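Local coordinates for protein malonate decarboxylase subunit alpha (Acinetobacter baumannii ATCC 17978, PDB 6MPR) that probably serves malonate decarboxylation as the acyl-carrier-protein transferase subunit, exchanging acetyl for malonyl on the carrier protein, at residues E101-F106 with G133-G138. Sequence-based numbering, arbitrary orientation.
Sequences EHLDLF and GLLEIG
In the parallel, Rossmann-like sheet of the N-terminal half, helix 100-107 leads into strand 111-116 and helix 125-131 into strand 136-140, at one edge of the sheet within this chain; Phe106 of the first helix and Leu135, in the loop entering strand 136-140, meet where the two crossover helices cover the sheet. The link is a CH-pi contact: Leu135 CD1 sits over the middle of the Phe106 ring, 3.9 Å from its centroid and 9° off the ring normal. The two side chains meet at an oblique angle, with CG of Leu135 over the same face, 3.9 Å from Phe106 CD2. This CG is anti to the backbone N (chi1 -173°), which places CG and CD1 over the ring face. Leu129 and Ile130 of helix 125-131 also touch Leu135, while Ala111 and Leu114 of the neighbouring strand touch Phe106. Leu103, one turn earlier, adds a looser apolar contact, CD2 to Leu135 CD1 at 4.3 Å. No hydrogen bond joins the two segments. Just before Leu134, Gly133 ends helix 125-131 in a Schellman motif with positive phi (76°), turning the chain towards the strand. The carbonyl of Leu134 then meets the ring at its edge, with O 3.6 Å from Phe106 CB and 3.7 Å from Phe106 CD2.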
loop_
_atom_site.group_PDB
_atom_site.type_symbol
_atom_site.label_atom_id
_atom_site.label_comp_id
_atom_site.label_asym_id
_atom_site.label_seq_id
_atom_site.Cartn_x
_atom_site.Cartn_y
_atom_site.Cartn_z
ATOM N N GLU A 101 -9.070 15.715 24.145
ATOM C CA GLU A 101 -7.972 16.678 24.106
ATOM C C GLU A 101 -7.413 16.864 22.696
ATOM O O GLU A 101 -6.759 17.879 22.439
ATOM C CB GLU A 101 -6.862 16.279 25.090
ATOM C CG GLU A 101 -6.021 15.045 24.705
ATOM C CD GLU A 101 -6.603 13.734 25.221
ATOM O OE1 GLU A 101 -5.917 12.686 25.101
ATOM O OE2 GLU A 101 -7.740 13.753 25.749
ATOM N N HIS A 102 -7.660 15.926 21.770
ATOM C CA HIS A 102 -7.238 16.149 20.388
ATOM C C HIS A 102 -7.877 17.409 19.836
ATOM O O HIS A 102 -7.206 18.266 19.255
ATOM C CB HIS A 102 -7.608 14.964 19.503
ATOM C CG HIS A 102 -6.897 13.706 19.854
ATOM N ND1 HIS A 102 -7.294 12.477 19.378
ATOM C CD2 HIS A 102 -5.810 13.479 20.626
ATOM C CE1 HIS A 102 -6.492 11.542 19.854
ATOM N NE2 HIS A 102 -5.578 12.124 20.607
ATOM N N LEU A 103 -9.188 17.539 20.017
ATOM C CA LEU A 103 -9.871 18.712 19.511
ATOM C C LEU A 103 -9.653 19.918 20.416
ATOM O O LEU A 103 -9.689 21.055 19.931
ATOM C CB LEU A 103 -11.350 18.381 19.309
ATOM C CG LEU A 103 -11.514 17.299 18.231
ATOM C CD1 LEU A 103 -12.966 16.921 17.999
ATOM C CD2 LEU A 103 -10.862 17.730 16.920
ATOM N N ASP A 104 -9.369 19.701 21.713
ATOM C CA ASP A 104 -9.018 20.817 22.588
ATOM C C ASP A 104 -7.798 21.583 22.068
ATOM O O ASP A 104 -7.682 22.795 22.294
ATOM C CB ASP A 104 -8.742 20.328 24.014
ATOM C CG ASP A 104 -9.975 19.720 24.701
ATOM O OD1 ASP A 104 -11.110 19.816 24.174
ATOM O OD2 ASP A 104 -9.792 19.125 25.787
ATOM N N LEU A 105 -6.886 20.904 21.357
ATOM C CA LEU A 105 -5.722 21.597 20.794
ATOM C C LEU A 105 -6.135 22.748 19.885
ATOM O O LEU A 105 -5.470 23.793 19.845
ATOM C CB LEU A 105 -4.847 20.622 20.007
ATOM C CG LEU A 105 -4.201 19.494 20.797
ATOM C CD1 LEU A 105 -3.620 18.452 19.843
ATOM C CD2 LEU A 105 -3.127 20.058 21.747
ATOM N N PHE A 106 -7.211 22.564 19.121
ATOM C CA PHE A 106 -7.646 23.610 18.203
ATOM C C PHE A 106 -8.425 24.688 18.930
ATOM O O PHE A 106 -8.201 25.882 18.696
ATOM C CB PHE A 106 -8.460 22.985 17.071
ATOM C CG PHE A 106 -7.667 21.974 16.276
ATOM C CD1 PHE A 106 -7.593 20.644 16.681
ATOM C CD2 PHE A 106 -6.966 22.362 15.148
ATOM C CE1 PHE A 106 -6.841 19.717 15.961
ATOM C CE2 PHE A 106 -6.218 21.454 14.427
ATOM C CZ PHE A 106 -6.157 20.116 14.836
ATOM N N GLY A 133 -13.659 28.814 12.786
ATOM C CA GLY A 133 -12.373 29.283 12.310
ATOM C C GLY A 133 -11.170 28.808 13.096
ATOM O O GLY A 133 -10.075 29.349 12.904
ATOM N N LEU A 134 -11.328 27.808 13.960
ATOM C CA LEU A 134 -10.233 27.316 14.786
ATOM C C LEU A 134 -9.571 26.064 14.229
ATOM O O LEU A 134 -8.504 25.673 14.718
ATOM C CB LEU A 134 -10.741 27.037 16.209
ATOM C CG LEU A 134 -11.223 28.288 16.957
ATOM C CD1 LEU A 134 -11.905 27.915 18.262
ATOM C CD2 LEU A 134 -10.066 29.250 17.218
ATOM N N LEU A 135 -10.158 25.441 13.214
ATOM C CA LEU A 135 -9.624 24.213 12.645
ATOM C C LEU A 135 -9.678 24.341 11.133
ATOM O O LEU A 135 -10.733 24.659 10.577
ATOM C CB LEU A 135 -10.422 22.988 13.131
ATOM C CG LEU A 135 -9.893 21.595 12.751
ATOM C CD1 LEU A 135 -10.286 20.528 13.766
ATOM C CD2 LEU A 135 -10.400 21.176 11.372
ATOM N N GLU A 136 -8.540 24.126 10.476
ATOM C CA GLU A 136 -8.426 24.192 9.019
ATOM C C GLU A 136 -8.122 22.783 8.523
ATOM O O GLU A 136 -7.031 22.264 8.776
ATOM C CB GLU A 136 -7.325 25.165 8.602
ATOM C CG GLU A 136 -7.565 26.615 9.054
ATOM C CD GLU A 136 -6.353 27.535 8.864
ATOM O OE1 GLU A 136 -5.366 27.135 8.203
ATOM O OE2 GLU A 136 -6.391 28.670 9.392
ATOM N N ILE A 137 -9.085 22.164 7.831
ATOM C CA ILE A 137 -8.873 20.828 7.289
ATOM C C ILE A 137 -7.928 20.901 6.099
ATOM O O ILE A 137 -8.087 21.745 5.208
ATOM C CB ILE A 137 -10.201 20.176 6.877
ATOM C CG1 ILE A 137 -11.075 19.927 8.095
ATOM C CG2 ILE A 137 -9.935 18.822 6.224
ATOM C CD1 ILE A 137 -10.639 18.736 8.922
ATOM N N GLY A 138 -6.922 20.031 6.095
ATOM C CA GLY A 138 -6.185 19.750 4.877
ATOM C C GLY A 138 -6.993 18.824 3.995
ATOM O O GLY A 138 -7.598 19.257 3.007
#